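Local coordinates for protein pyridoxine 4-oxidase (Mesorhizobium loti, PDB 4HA6) that probably oxidises the 4-hydroxymethyl group of pyridoxine with the help of a bound FAD, as a member of the GMC oxidoreductase family, at residues Gly13-Ala18 with Ile496-Ala501; Arg229-Val234 with Val242-Ile247. One frame throughout, in Å; residues are numbered along the deposited sequence.

In the fold
Both contacts belong to the FAD-binding part of the enzyme, with their centres 19 Å apart and their nearest atoms about 6 Å from each other. Interaction 1 packs the first helix of the Rossmann-type fold, 11-20, against the C-terminal helix 490-506; interaction 2 is a hairpin pairing that runs on into strand 246-249 of the parallel sheet. That strand joins them: Ile247 takes part in interaction 2, and the next residue, Val248, touches Leu16 and Phe500 of interaction 1. Each comes near FAD through one side chain: those of Ala497 and Val233 are both about 7 Å from it.

Interaction 1 (Gly13-Ala18 with Ile496-Ala501); sequences GSLLAA and IAETFA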
loop_
_atom_site.group_PDB
_atom_site.type_symbol
_atom_site.label_atom_id
_atom_site.label_comp_id
_atom_site.label_asym_id
_atom_site.label_seq_id
_atom_site.Cartn_x
_atom_site.Cartn_y
_atom_site.Cartn_z
ATOM N N GLY A 13 10.515 6.189 3.979
ATOM C CA GLY A 13 11.445 7.284 4.200
ATOM C C GLY A 13 11.421 7.794 5.634
ATOM O O GLY A 13 12.469 8.084 6.199
ATOM N N SER A 14 10.233 7.932 6.222
ATOM C CA SER A 14 10.145 8.449 7.593
ATOM C C SER A 14 10.852 7.497 8.551
ATOM O O SER A 14 11.631 7.939 9.402
ATOM C CB SER A 14 8.691 8.645 8.015
ATOM O OG SER A 14 8.058 9.620 7.215
ATOM N N LEU A 15 10.608 6.192 8.377
ATOM C CA LEU A 15 11.251 5.151 9.191
ATOM C C LEU A 15 12.764 5.167 9.050
ATOM O O LEU A 15 13.495 4.950 10.024
ATOM C CB LEU A 15 10.727 3.754 8.811
ATOM C CG LEU A 15 11.136 2.559 9.691
ATOM C CD1 LEU A 15 10.049 1.466 9.621
ATOM C CD2 LEU A 15 12.511 1.969 9.323
ATOM N N LEU A 16 13.233 5.373 7.828
ATOM C CA LEU A 16 14.666 5.319 7.554
ATOM C C LEU A 16 15.390 6.532 8.112
ATOM O O LEU A 16 16.437 6.398 8.744
ATOM C CB LEU A 16 14.934 5.184 6.048
ATOM C CG LEU A 16 14.848 3.761 5.489
ATOM C CD1 LEU A 16 15.270 3.732 4.025
ATOM C CD2 LEU A 16 15.703 2.819 6.298
ATOM N N ALA A 17 14.846 7.719 7.851
ATOM C CA ALA A 17 15.393 8.950 8.424
ATOM C C ALA A 17 15.655 8.794 9.935
ATOM O O ALA A 17 16.732 9.140 10.430
ATOM C CB ALA A 17 14.453 10.107 8.159
ATOM N N ALA A 18 14.665 8.270 10.656
ATOM C CA ALA A 18 14.837 7.980 12.076
ATOM C C ALA A 18 15.914 6.916 12.309
ATOM O O ALA A 18 16.870 7.150 13.058
ATOM C CB ALA A 18 13.529 7.546 12.688
ATOM N N ILE A 496 9.969 -3.825 4.976
ATOM C CA ILE A 496 11.053 -3.620 4.016
ATOM C C ILE A 496 12.031 -2.556 4.496
ATOM O O ILE A 496 13.259 -2.704 4.378
ATOM C CB ILE A 496 10.515 -3.207 2.618
ATOM C CG1 ILE A 496 9.791 -4.377 1.971
ATOM C CG2 ILE A 496 11.668 -2.762 1.684
ATOM C CD1 ILE A 496 9.101 -4.009 0.678
ATOM N N ALA A 497 11.502 -1.466 5.024
ATOM C CA ALA A 497 12.385 -0.381 5.434
ATOM C C ALA A 497 13.207 -0.804 6.662
ATOM O O ALA A 497 14.428 -0.586 6.706
ATOM C CB ALA A 497 11.600 0.878 5.697
ATOM N N GLU A 498 12.547 -1.424 7.645
ATOM C CA GLU A 498 13.257 -1.863 8.844
ATOM C C GLU A 498 14.352 -2.882 8.513
ATOM O O GLU A 498 15.453 -2.791 9.064
ATOM C CB GLU A 498 12.301 -2.419 9.906
ATOM C CG GLU A 498 12.987 -2.974 11.171
ATOM C CD GLU A 498 13.814 -1.939 11.947
ATOM O OE1 GLU A 498 14.711 -2.353 12.713
ATOM O OE2 GLU A 498 13.572 -0.719 11.814
ATOM N N THR A 499 14.091 -3.836 7.614
ATOM C CA THR A 499 15.169 -4.792 7.331
ATOM C C THR A 499 16.342 -4.103 6.627
ATOM O O THR A 499 17.503 -4.453 6.856
ATOM C CB THR A 499 14.743 -6.170 6.665
ATOM O OG1 THR A 499 15.163 -6.234 5.303
ATOM C CG2 THR A 499 13.265 -6.483 6.799
ATOM N N PHE A 500 16.061 -3.092 5.813
ATOM C CA PHE A 500 17.166 -2.352 5.218
ATOM C C PHE A 500 17.927 -1.531 6.261
ATOM O O PHE A 500 19.143 -1.369 6.159
ATOM C CB PHE A 500 16.703 -1.449 4.087
ATOM C CG PHE A 500 17.809 -0.635 3.498
ATOM C CD1 PHE A 500 18.079 0.645 3.966
ATOM C CD2 PHE A 500 18.606 -1.165 2.495
ATOM C CE1 PHE A 500 19.110 1.395 3.424
ATOM C CE2 PHE A 500 19.631 -0.425 1.947
ATOM C CZ PHE A 500 19.887 0.859 2.415
ATOM N N ALA A 501 17.223 -0.994 7.257
ATOM C CA ALA A 501 17.902 -0.220 8.300
ATOM C C ALA A 501 18.838 -1.138 9.070
ATOM O O ALA A 501 19.975 -0.778 9.376
ATOM C CB ALA A 501 16.907 0.421 9.239
#
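Leu15 and Leu16 reach across from helix 11-20 to Ala497, Glu498, Phe500 and Ala501 of helix 490-506. The CD2 branch of each leucine does most of the touching. Leu15 CD2 settles 3.9 Å from Ala497 CB and 3.8 Å from the backbone N of Glu498; it also lies 3.8 Å from Glu498 OE2, a van der Waals contact and not a bond. Its neighbour Leu16 sends CD2 to within 3.7 Å of Ala497 O and 4.0 Å of Ala501 CB. The same methyl meets Phe500 at the ring edge, near the ring plane, with CD1 of the ring 4.0 Å from Leu16 CD2. CG of Leu15 is anti to the backbone N (chi1 -171°) and CG of Leu16 anti to the carbonyl carbon (chi1 -83°), torsions that carry each CD2 to its partners.

The segment axes approach to 9.1 Å and run nearly parallel, crossing at -23°, with the methyls of Ala497 and Ala501 facing the other helix. Farther out, Val248 of strand 246-249 touches both Leu16 and Phe500, and the Phe500 ring also meets that of Phe474. Trp199 of helix 195-199 also touches Leu15. Glu498 passes Leu15 at about a right angle, its carboxylate held by salt bridges from OE1 to Arg19 and Arg502, one arginine from each helix.

Gly13 is the last glycine of a GxGxxG sequence of Rossmann type, consistent with the FAD-binding role of the neighbouring Ser11 and Ala12. Between the two segments the direct contact is van der Waals, leucine methyls resting on alanine, an aromatic edge, helix backbone and a carboxylate oxygen; the salt bridge of Glu498 with Arg19 is the charged link next to it.

Interaction 2 (Arg229-Val234 with Val242-Ile247); sequences RSLEVV and VFADQI
Leu231 and Val242 form a hydrogen-bonded pair in an antiparallel beta hairpin made of strands 227-235 and 238-243. The bond from Leu231 N to Val242 O is 2.7 Å long, with an N-H...O angle of 160°, and the one from Val242 N to Leu231 O 2.8 Å. Ser230 and Phe243 follow as a non-hydrogen-bonded pair, their CA atoms 4.4 Å apart. Toward strand 217-224, Arg229 and Ser230 both face Lys222 in a classic beta bulge.

Beyond Phe243 the chain turns at Ala244-Asp245 into strand 246-249 of the parallel sheet, and Leu231 packs between the hairpin and that sheet: its CD1 lies 4.1 Å from Ile247 CG1 and also touches Val242 and Ala244. Leu231 further packs on Val5, Val7 and the FAD-binding residue Val218.

On the other face of the hairpin, CG of Phe243 is anti to the carbonyl carbon (chi1 -64°), which brings the ring face against Ser230 CB in a CH-pi contact, while Ser230 OG bonds to Glu241. The extended Arg229 chain runs beside the phenyl group, whose plane stands 82° from the guanidinium; the ring's edge atom CE1 sits over the guanidinium centre, 3.9 Å from Arg229 CZ.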
loop_
_atom_site.group_PDB
_atom_site.type_symbol
_atom_site.label_atom_id
_atom_site.label_comp_id
_atom_site.label_asym_id
_atom_site.label_seq_id
_atom_site.Cartn_x
_atom_site.Cartn_y
_atom_site.Cartn_z
ATOM N N ARG A 229 26.682 10.052 -8.026
ATOM C CA ARG A 229 27.611 11.021 -7.450
ATOM C C ARG A 229 26.867 12.156 -6.762
ATOM O O ARG A 229 27.265 12.623 -5.683
ATOM C CB ARG A 229 28.558 11.550 -8.531
ATOM C CG ARG A 229 29.464 12.694 -8.088
ATOM C CD ARG A 229 30.317 13.174 -9.253
ATOM N NE ARG A 229 31.187 14.305 -8.924
ATOM C CZ ARG A 229 30.978 15.554 -9.339
ATOM N NH1 ARG A 229 29.920 15.836 -10.090
ATOM N NH2 ARG A 229 31.823 16.523 -9.005
ATOM N N SER A 230 25.773 12.591 -7.377
ATOM C CA SER A 230 24.979 13.669 -6.808
ATOM C C SER A 230 23.514 13.559 -7.211
ATOM O O SER A 230 23.150 12.738 -8.058
ATOM C CB SER A 230 25.532 15.024 -7.256
ATOM O OG SER A 230 25.356 15.203 -8.651
ATOM N N LEU A 231 22.686 14.403 -6.594
ATOM C CA LEU A 231 21.261 14.498 -6.893
ATOM C C LEU A 231 20.929 15.926 -7.269
ATOM O O LEU A 231 21.392 16.860 -6.610
ATOM C CB LEU A 231 20.414 14.141 -5.667
ATOM C CG LEU A 231 20.619 12.825 -4.932
ATOM C CD1 LEU A 231 21.793 12.945 -3.972
ATOM C CD2 LEU A 231 19.351 12.471 -4.191
ATOM N N GLU A 232 20.118 16.100 -8.307
ATOM C CA GLU A 232 19.611 17.421 -8.665
ATOM C C GLU A 232 18.292 17.614 -7.949
ATOM O O GLU A 232 17.342 16.835 -8.144
ATOM C CB GLU A 232 19.410 17.540 -10.182
ATOM C CG GLU A 232 18.834 18.879 -10.624
ATOM C CD GLU A 232 18.444 18.896 -12.097
ATOM O OE1 GLU A 232 17.891 17.883 -12.581
ATOM O OE2 GLU A 232 18.688 19.924 -12.768
ATOM N N VAL A 233 18.231 18.636 -7.106
ATOM C CA VAL A 233 17.022 18.888 -6.329
ATOM C C VAL A 233 16.353 20.180 -6.781
ATOM O O VAL A 233 17.004 21.214 -6.919
ATOM C CB VAL A 233 17.315 18.928 -4.832
ATOM C CG1 VAL A 233 16.026 19.159 -4.051
ATOM C CG2 VAL A 233 17.961 17.622 -4.412
ATOM N N VAL A 234 15.052 20.099 -7.028
ATOM C CA VAL A 234 14.273 21.224 -7.515
ATOM C C VAL A 234 13.317 21.711 -6.420
ATOM O O VAL A 234 12.435 20.971 -5.951
ATOM C CB VAL A 234 13.476 20.823 -8.764
ATOM C CG1 VAL A 234 12.633 21.985 -9.243
ATOM C CG2 VAL A 234 14.434 20.340 -9.876
ATOM N N VAL A 242 23.086 18.211 -4.889
ATOM C CA VAL A 242 23.324 17.675 -3.560
ATOM C C VAL A 242 24.196 16.431 -3.657
ATOM O O VAL A 242 23.934 15.534 -4.466
ATOM C CB VAL A 242 21.990 17.384 -2.839
ATOM C CG1 VAL A 242 22.187 16.448 -1.649
ATOM C CG2 VAL A 242 21.345 18.689 -2.398
ATOM N N PHE A 243 25.250 16.391 -2.853
ATOM C CA PHE A 243 26.193 15.278 -2.905
ATOM C C PHE A 243 25.974 14.293 -1.769
ATOM O O PHE A 243 25.486 14.671 -0.698
ATOM C CB PHE A 243 27.620 15.807 -2.892
ATOM C CG PHE A 243 27.953 16.628 -4.095
ATOM C CD1 PHE A 243 28.532 16.039 -5.210
ATOM C CD2 PHE A 243 27.671 17.987 -4.125
ATOM C CE1 PHE A 243 28.833 16.797 -6.338
ATOM C CE2 PHE A 243 27.968 18.751 -5.245
ATOM C CZ PHE A 243 28.550 18.154 -6.349
ATOM N N ALA A 244 26.324 13.030 -2.015
ATOM C CA ALA A 244 26.100 11.951 -1.051
ATOM C C ALA A 244 26.970 10.729 -1.337
ATOM O O ALA A 244 27.305 10.444 -2.492
ATOM C CB ALA A 244 24.630 11.539 -1.049
ATOM N N ASP A 245 27.297 9.994 -0.277
ATOM C CA ASP A 245 28.025 8.740 -0.387
ATOM C C ASP A 245 27.080 7.571 -0.709
ATOM O O ASP A 245 27.438 6.656 -1.459
ATOM C CB ASP A 245 28.764 8.446 0.924
ATOM C CG ASP A 245 29.978 9.345 1.135
ATOM O OD1 ASP A 245 30.272 10.185 0.257
ATOM O OD2 ASP A 245 30.647 9.192 2.182
ATOM N N GLN A 246 25.889 7.585 -0.111
ATOM C CA GLN A 246 24.889 6.534 -0.352
ATOM C C GLN A 246 23.536 7.180 -0.625
ATOM O O GLN A 246 23.197 8.186 0.001
ATOM C CB GLN A 246 24.771 5.597 0.861
ATOM C CG GLN A 246 26.093 4.995 1.320
ATOM C CD GLN A 246 26.620 3.969 0.343
ATOM O OE1 GLN A 246 25.849 3.217 -0.249
ATOM N NE2 GLN A 246 27.940 3.932 0.165
ATOM N N ILE A 247 22.768 6.616 -1.556
ATOM C CA ILE A 247 21.463 7.178 -1.922
ATOM C C ILE A 247 20.401 6.081 -1.801
ATOM O O ILE A 247 20.540 4.997 -2.376
ATOM C CB ILE A 247 21.436 7.762 -3.365
ATOM C CG1 ILE A 247 22.414 8.941 -3.515
ATOM C CG2 ILE A 247 20.011 8.206 -3.737
ATOM C CD1 ILE A 247 23.891 8.527 -3.736
#